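Local coordinates for 3-oxoacyl-[acyl-carrier-protein] reductase (Sinorhizobium meliloti, PDB 3U9L), which is a short-chain dehydrogenase/reductase that probably catalyses the NADPH-dependent reduction of 3-oxoacyl-[acyl-carrier-protein], at residues A[170-173]-A[174-178]; A[128-131]-A[132-135]; A[284-287]-A[288-291]. All blocks are in the same frame, centred on the assembly; numbering follows the deposited sequence.

Contact 1: A[170-173]-A[174-178]; sequences IAVQ and YAREL
Ile170 and Tyr174 lie side by side one turn apart on helix 158-179, the isoleucine methyl CG2 meeting the phenol ring at its edge, 3.5 Å from Tyr174 CD2. In Ile170 a chi1 of -68° puts CG1 beside the backbone N, which leaves CG2 anti to that N and next to the carbonyl carbon, where it meets the ring edge. The ring's hydroxyl is hydrogen-bonded to Gln123 on helix 108-136.

Val172 and Arg176 repeat the parallel pairing on another side of the helix. The arginine chain folds at chi2, which is close to eclipsed at 8°, and this brings Arg176 CD to 3.5 Å from Val172 O while the guanidinium end runs on, Arg176 NH1 4.1 Å from Val172 CG1. The Arg176 side chain also packs on the loop residue Phe261. An alanine here would remove the arm alongside Val172 and would probably leave Val172 CG1 and Phe261 without that cover.

Gln173 and Glu177 have their amide and carboxylate planes nearly perpendicular, 83° apart, and their oxygens do not pair: Gln173 OE1 stays 4.0 Å from Glu177 OE2. Gln173 NE2 bonds instead to Pro154 O of the second subunit, and Glu177 OE1 and OE2 to the backbone N of Ala103 and Tyr156, also of the second subunit. A 3.0 Å backbone bond, Glu177 N to Gln173 O, joins the same two residues.

The helix is the crossover of the beta-alpha-beta unit 139-144, 158-179, 183-190 in the Rossmann-like fold: Ala171 packs on Trp143 and Ile187 of those two strands, and Tyr174 on Leu130 of helix 108-136.

Contact 2: A[128-131]-A[132-135]; sequences AALP and HMRR
Pro131 and Arg134 meet in a local, i to i+3 contact near the C-terminal end of helix 108-136, where the proline also kinks the helix because its nitrogen has no hydrogen to give to the turn before. The arginine chain bends at chi3 (-77°), turning its guanidinium back over the proline, so that Pro131 CA sits 3.8 Å above one face, offset toward the rim. Arg134 NE and NH1 form salt bridges to Glu104 and Glu214 of the second subunit, and Trp181 of the same chain adds a cation-pi contact.

Arg135 also bends back, at chi2 and chi3, with Pro131 O over one face of its guanidinium. A water ties the two together, donating to Pro131 O at 3.1 Å and accepting from Arg135 NH1 at 3.2 Å; the same carbonyl takes the backbone N-H of Arg135. His132 turns a ring edge to the preceding turn, its CD2 3.3 Å from Ala128 O.

On the inner side, selenomethionine Met133 lays its SE 4.3 Å from Leu130 CD2. Met133 packs on Leu91 of strand 90-93 and Ile183 of strand 183-190, Leu130 on Leu178 of helix 158-179, while Ala128 and His132 pack on helix 71-85.

Contact 3: A[284-287]-A[288-291]; sequences AEML and HRVG
Residues 284-289 form the closing turns of helix 272-289, and Gly291 lies beyond its end. Three i to i+4 bonds carry the helix to its end: His288 N to Ala284 O at 3.0 Å, Arg289 N to Glu285 O at 2.9 Å and Val290 N to Met286 O at 3.0 Å. Gly291 then takes a positive phi (89°) in a Schellman motif; at these backbone angles a CB would press on the carbonyl oxygen of Val290.

Selenomethionine Met286 carries much of the side-chain contact. Its CG is anti to the backbone N (chi1 167°), and bends at chi2 and chi3 swing the tail across the next turn, where SE lies 3.9 Å from Val290 CG1 and CE is 3.7 Å from Arg289 NH1. Arg289, extended from CG to NE, crosses this tail with its own CD close to the selenium. On another side, His288 presents its ring edge to the carbonyl of Ala284, CD2 to O being 3.1 Å, and the His288 side chain also touches Ser293 and Leu296.

The Arg289 guanidinium reaches across to the second subunit: NH2 bonds to Ala268 O of that subunit, with a weak bond from NH1 to Glu269 O there. Glu285 OE1 stays 6.3 Å from Arg289 NH1, too far for a salt bridge, so any attraction would probably be weak. Chemically, then, the turn pairs apolar packing with a cationic tip used for neutral carbonyls across the dimer.

Along the chain the order is contact 2, contact 1, contact 3, on helices 108-136, 158-179 and 272-289. Contacts 1 and 2 have centres 14 Å apart and touch directly, Tyr174 CE1 lying 3.6 Å from Leu130 CD1, so their helices pack together beside the parallel sheet. Contact 3 is 15 Å, centre to centre, from contact 1, which it meets where Leu287 CD1 comes to 3.7 Å from Arg176 NE. Contacts 2 and 3 do not touch, their nearest atoms about 17 Å apart, leaving 170-178 as the middle member of the chain of contacts. All three reach the second subunit, so packing within the fold and dimer assembly draw on the same helices.

Contact 1: A[170-173]-A[174-178]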
loop_
_atom_site.group_PDB
_atom_site.type_symbol
_atom_site.label_atom_id
_atom_site.label_comp_id
_atom_site.label_asym_id
_atom_site.label_seq_id
_atom_site.Cartn_x
_atom_site.Cartn_y
_atom_site.Cartn_z
ATOM N N ILE A 170 -5.173 5.085 -1.555
ATOM C CA ILE A 170 -5.203 6.541 -1.688
ATOM C C ILE A 170 -6.276 6.986 -2.664
ATOM O O ILE A 170 -6.999 7.959 -2.395
ATOM C CB ILE A 170 -3.848 7.089 -2.143
ATOM C CG1 ILE A 170 -2.851 6.870 -0.997
ATOM C CG2 ILE A 170 -3.980 8.649 -2.608
ATOM C CD1 ILE A 170 -1.421 6.978 -1.346
ATOM N N ALA A 171 -6.436 6.284 -3.754
ATOM C CA ALA A 171 -7.457 6.673 -4.737
ATOM C C ALA A 171 -8.842 6.662 -4.094
ATOM O O ALA A 171 -9.712 7.495 -4.372
ATOM C CB ALA A 171 -7.431 5.696 -5.928
ATOM N N VAL A 172 -9.045 5.664 -3.254
ATOM C CA VAL A 172 -10.335 5.455 -2.617
ATOM C C VAL A 172 -10.632 6.573 -1.644
ATOM O O VAL A 172 -11.710 7.089 -1.632
ATOM C CB VAL A 172 -10.370 4.021 -1.989
ATOM C CG1 VAL A 172 -11.568 3.818 -1.027
ATOM C CG2 VAL A 172 -10.467 3.053 -3.164
ATOM N N GLN A 173 -9.626 6.972 -0.881
ATOM C CA GLN A 173 -9.740 8.050 0.050
ATOM C C GLN A 173 -10.083 9.375 -0.618
ATOM O O GLN A 173 -11.010 10.086 -0.165
ATOM C CB GLN A 173 -8.441 8.150 0.883
ATOM C CG GLN A 173 -8.142 6.923 1.802
ATOM C CD GLN A 173 -8.928 7.010 3.073
ATOM O OE1 GLN A 173 -8.575 7.792 4.032
ATOM N NE2 GLN A 173 -10.027 6.259 3.121
ATOM N N TYR A 174 -9.392 9.700 -1.711
ATOM C CA TYR A 174 -9.656 10.938 -2.445
ATOM C C TYR A 174 -11.059 10.933 -3.021
ATOM O O TYR A 174 -11.730 11.963 -3.029
ATOM C CB TYR A 174 -8.654 11.099 -3.582
ATOM C CG TYR A 174 -7.406 11.885 -3.221
ATOM C CD1 TYR A 174 -7.456 13.282 -3.065
ATOM C CD2 TYR A 174 -6.182 11.269 -3.127
ATOM C CE1 TYR A 174 -6.311 14.033 -2.785
ATOM C CE2 TYR A 174 -5.006 12.022 -2.834
ATOM C CZ TYR A 174 -5.090 13.405 -2.655
ATOM O OH TYR A 174 -3.955 14.168 -2.391
ATOM N N ALA A 175 -11.504 9.772 -3.501
ATOM C CA ALA A 175 -12.870 9.632 -4.008
ATOM C C ALA A 175 -13.874 10.198 -2.997
ATOM O O ALA A 175 -14.765 10.983 -3.377
ATOM C CB ALA A 175 -13.199 8.138 -4.307
ATOM N N ARG A 176 -13.723 9.834 -1.717
ATOM C CA ARG A 176 -14.647 10.323 -0.657
ATOM C C ARG A 176 -14.400 11.793 -0.332
ATOM O O ARG A 176 -15.327 12.562 -0.125
ATOM C CB ARG A 176 -14.434 9.580 0.669
ATOM C CG ARG A 176 -14.716 8.078 0.737
ATOM C CD ARG A 176 -14.989 7.429 -0.534
ATOM N NE ARG A 176 -15.041 5.965 -0.334
ATOM C CZ ARG A 176 -15.630 5.131 -1.185
ATOM N NH1 ARG A 176 -15.653 3.836 -0.890
ATOM N NH2 ARG A 176 -16.236 5.587 -2.298
ATOM N N GLU A 177 -13.131 12.153 -0.227
ATOM C CA GLU A 177 -12.755 13.465 0.254
ATOM C C GLU A 177 -13.000 14.545 -0.813
ATOM O O GLU A 177 -13.132 15.704 -0.482
ATOM C CB GLU A 177 -11.295 13.474 0.707
ATOM C CG GLU A 177 -10.940 12.498 1.890
ATOM C CD GLU A 177 -9.439 12.589 2.273
ATOM O OE1 GLU A 177 -8.806 13.605 1.919
ATOM O OE2 GLU A 177 -8.860 11.650 2.895
ATOM N N LEU A 178 -13.095 14.164 -2.077
ATOM C CA LEU A 178 -13.354 15.119 -3.123
ATOM C C LEU A 178 -14.816 15.130 -3.527
ATOM O O LEU A 178 -15.218 15.970 -4.352
ATOM C CB LEU A 178 -12.541 14.791 -4.382
ATOM C CG LEU A 178 -11.008 14.865 -4.259
ATOM C CD1 LEU A 178 -10.382 14.367 -5.535
ATOM C CD2 LEU A 178 -10.610 16.345 -3.969
#

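Contact 2: A[128-131]-A[132-135]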
loop_
_atom_site.group_PDB
_atom_site.type_symbol
_atom_site.label_atom_id
_atom_site.label_comp_id
_atom_site.label_asym_id
_atom_site.label_seq_id
_atom_site.Cartn_x
_atom_site.Cartn_y
_atom_site.Cartn_z
ATOM N N ALA A 128 -0.896 19.804 -7.245
ATOM C CA ALA A 128 -0.844 20.846 -8.294
ATOM C C ALA A 128 -2.182 21.071 -9.002
ATOM O O ALA A 128 -2.600 22.215 -9.235
ATOM C CB ALA A 128 0.285 20.488 -9.352
ATOM N N ALA A 129 -2.847 19.998 -9.380
ATOM C CA ALA A 129 -4.039 20.041 -10.198
ATOM C C ALA A 129 -5.333 20.236 -9.465
ATOM O O ALA A 129 -6.194 20.889 -9.927
ATOM C CB ALA A 129 -4.147 18.824 -11.085
ATOM N N LEU A 130 -5.423 19.630 -8.304
ATOM C CA LEU A 130 -6.631 19.688 -7.558
ATOM C C LEU A 130 -7.183 21.078 -7.179
ATOM O O LEU A 130 -8.343 21.251 -7.224
ATOM C CB LEU A 130 -6.613 18.696 -6.388
ATOM C CG LEU A 130 -6.765 17.201 -6.633
ATOM C CD1 LEU A 130 -6.779 16.475 -5.387
ATOM C CD2 LEU A 130 -7.993 16.934 -7.400
ATOM N N PRO A 131 -6.337 22.016 -6.834
ATOM C CA PRO A 131 -6.842 23.365 -6.543
ATOM C C PRO A 131 -7.637 23.855 -7.727
ATOM O O PRO A 131 -8.636 24.423 -7.520
ATOM C CB PRO A 131 -5.534 24.153 -6.393
ATOM C CG PRO A 131 -4.637 23.164 -5.796
ATOM C CD PRO A 131 -5.130 21.784 -6.064
ATOM N N HIS A 132 -7.182 23.652 -8.959
ATOM C CA HIS A 132 -7.945 24.091 -10.086
ATOM C C HIS A 132 -9.247 23.319 -10.262
ATOM O O HIS A 132 -10.246 23.902 -10.545
ATOM C CB HIS A 132 -7.068 24.058 -11.334
ATOM C CG HIS A 132 -5.783 24.780 -11.159
ATOM N ND1 HIS A 132 -5.648 26.141 -11.305
ATOM C CD2 HIS A 132 -4.550 24.327 -10.852
ATOM C CE1 HIS A 132 -4.402 26.479 -11.089
ATOM N NE2 HIS A 132 -3.717 25.393 -10.814
HETATM N N MSE A 133 -9.211 22.010 -10.060
HETATM C CA MSE A 133 -10.407 21.225 -10.247
HETATM C C MSE A 133 -11.441 21.524 -9.164
HETATM O O MSE A 133 -12.598 21.543 -9.437
HETATM C CB MSE A 133 -10.096 19.740 -10.408
HETATM C CG MSE A 133 -9.057 19.414 -11.496
HETATM SE SE MSE A 133 -8.438 17.606 -11.655
HETATM C CE MSE A 133 -10.012 16.901 -12.208
ATOM N N ARG A 134 -10.975 21.840 -7.975
ATOM C CA ARG A 134 -11.843 22.180 -6.901
ATOM C C ARG A 134 -12.543 23.511 -7.143
ATOM O O ARG A 134 -13.682 23.650 -6.819
ATOM C CB ARG A 134 -11.116 22.179 -5.574
ATOM C CG ARG A 134 -10.802 20.804 -5.046
ATOM C CD ARG A 134 -10.295 20.773 -3.645
ATOM N NE ARG A 134 -8.928 21.149 -3.450
ATOM C CZ ARG A 134 -8.541 22.344 -3.053
ATOM N NH1 ARG A 134 -9.430 23.276 -2.821
ATOM N NH2 ARG A 134 -7.287 22.596 -2.875
ATOM N N ARG A 135 -11.849 24.463 -7.739
ATOM C CA ARG A 135 -12.499 25.734 -8.141
ATOM C C ARG A 135 -13.587 25.523 -9.181
ATOM O O ARG A 135 -14.603 26.224 -9.181
ATOM C CB ARG A 135 -11.451 26.739 -8.615
ATOM C CG ARG A 135 -10.522 26.951 -7.471
ATOM C CD ARG A 135 -9.942 28.266 -7.428
ATOM N NE ARG A 135 -8.875 28.427 -8.388
ATOM C CZ ARG A 135 -7.594 28.202 -8.137
ATOM N NH1 ARG A 135 -7.194 27.700 -6.971
ATOM N NH2 ARG A 135 -6.705 28.460 -9.086
HETATM O O HOH W 1 -8.916 25.999 -4.843
#

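Contact 3: A[284-287]-A[288-291]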
loop_
_atom_site.group_PDB
_atom_site.type_symbol
_atom_site.label_atom_id
_atom_site.label_comp_id
_atom_site.label_asym_id
_atom_site.label_seq_id
_atom_site.Cartn_x
_atom_site.Cartn_y
_atom_site.Cartn_z
ATOM N N ALA A 284 -18.601 0.856 1.179
ATOM C CA ALA A 284 -19.862 1.563 1.093
ATOM C C ALA A 284 -20.775 1.264 2.278
ATOM O O ALA A 284 -21.461 2.159 2.754
ATOM C CB ALA A 284 -20.609 1.286 -0.294
ATOM N N GLU A 285 -20.816 0.001 2.704
ATOM C CA GLU A 285 -21.628 -0.410 3.813
ATOM C C GLU A 285 -21.223 0.418 5.042
ATOM O O GLU A 285 -22.064 0.923 5.775
ATOM C CB GLU A 285 -21.448 -1.920 4.114
ATOM C CG GLU A 285 -22.295 -2.318 5.369
ATOM C CD GLU A 285 -22.055 -3.776 5.847
ATOM O OE1 GLU A 285 -22.709 -4.179 6.874
ATOM O OE2 GLU A 285 -21.227 -4.516 5.209
HETATM N N MSE A 286 -19.921 0.626 5.205
HETATM C CA MSE A 286 -19.412 1.314 6.377
HETATM C C MSE A 286 -19.854 2.802 6.304
HETATM O O MSE A 286 -20.251 3.398 7.288
HETATM C CB MSE A 286 -17.908 1.167 6.477
HETATM C CG MSE A 286 -17.244 2.102 7.496
HETATM SE SE MSE A 286 -17.909 1.746 9.367
HETATM C CE MSE A 286 -16.854 0.155 9.750
ATOM N N LEU A 287 -19.839 3.394 5.127
ATOM C CA LEU A 287 -20.160 4.818 5.048
ATOM C C LEU A 287 -21.658 5.029 5.266
ATOM O O LEU A 287 -22.073 6.031 5.854
ATOM C CB LEU A 287 -19.693 5.368 3.686
ATOM C CG LEU A 287 -18.157 5.503 3.564
ATOM C CD1 LEU A 287 -17.825 5.988 2.158
ATOM C CD2 LEU A 287 -17.633 6.504 4.673
ATOM N N HIS A 288 -22.470 4.067 4.819
ATOM C CA HIS A 288 -23.907 4.102 5.128
ATOM C C HIS A 288 -24.111 3.960 6.622
ATOM O O HIS A 288 -24.857 4.707 7.248
ATOM C CB HIS A 288 -24.613 2.973 4.382
ATOM C CG HIS A 288 -24.899 3.296 2.957
ATOM N ND1 HIS A 288 -25.949 4.099 2.587
ATOM C CD2 HIS A 288 -24.323 2.871 1.798
ATOM C CE1 HIS A 288 -25.993 4.190 1.255
ATOM N NE2 HIS A 288 -25.017 3.440 0.760
ATOM N N ARG A 289 -23.386 3.031 7.218
ATOM C CA ARG A 289 -23.478 2.769 8.635
ATOM C C ARG A 289 -23.181 3.989 9.495
ATOM O O ARG A 289 -23.838 4.195 10.478
ATOM C CB ARG A 289 -22.505 1.645 8.993
ATOM C CG ARG A 289 -22.470 1.324 10.493
ATOM C CD ARG A 289 -21.506 0.176 10.684
ATOM N NE ARG A 289 -21.369 -0.250 12.067
ATOM C CZ ARG A 289 -20.440 -1.095 12.504
ATOM N NH1 ARG A 289 -19.539 -1.609 11.632
ATOM N NH2 ARG A 289 -20.390 -1.399 13.803
ATOM N N VAL A 290 -22.197 4.810 9.120
ATOM C CA VAL A 290 -21.865 5.962 9.950
ATOM C C VAL A 290 -22.573 7.271 9.554
ATOM O O VAL A 290 -22.296 8.309 10.132
ATOM C CB VAL A 290 -20.345 6.181 10.054
ATOM C CG1 VAL A 290 -19.692 4.958 10.724
ATOM C CG2 VAL A 290 -19.738 6.465 8.673
ATOM N N GLY A 291 -23.431 7.228 8.546
ATOM C CA GLY A 291 -24.194 8.399 8.171
ATOM C C GLY A 291 -23.441 9.233 7.156
ATOM O O GLY A 291 -23.763 10.418 6.980
#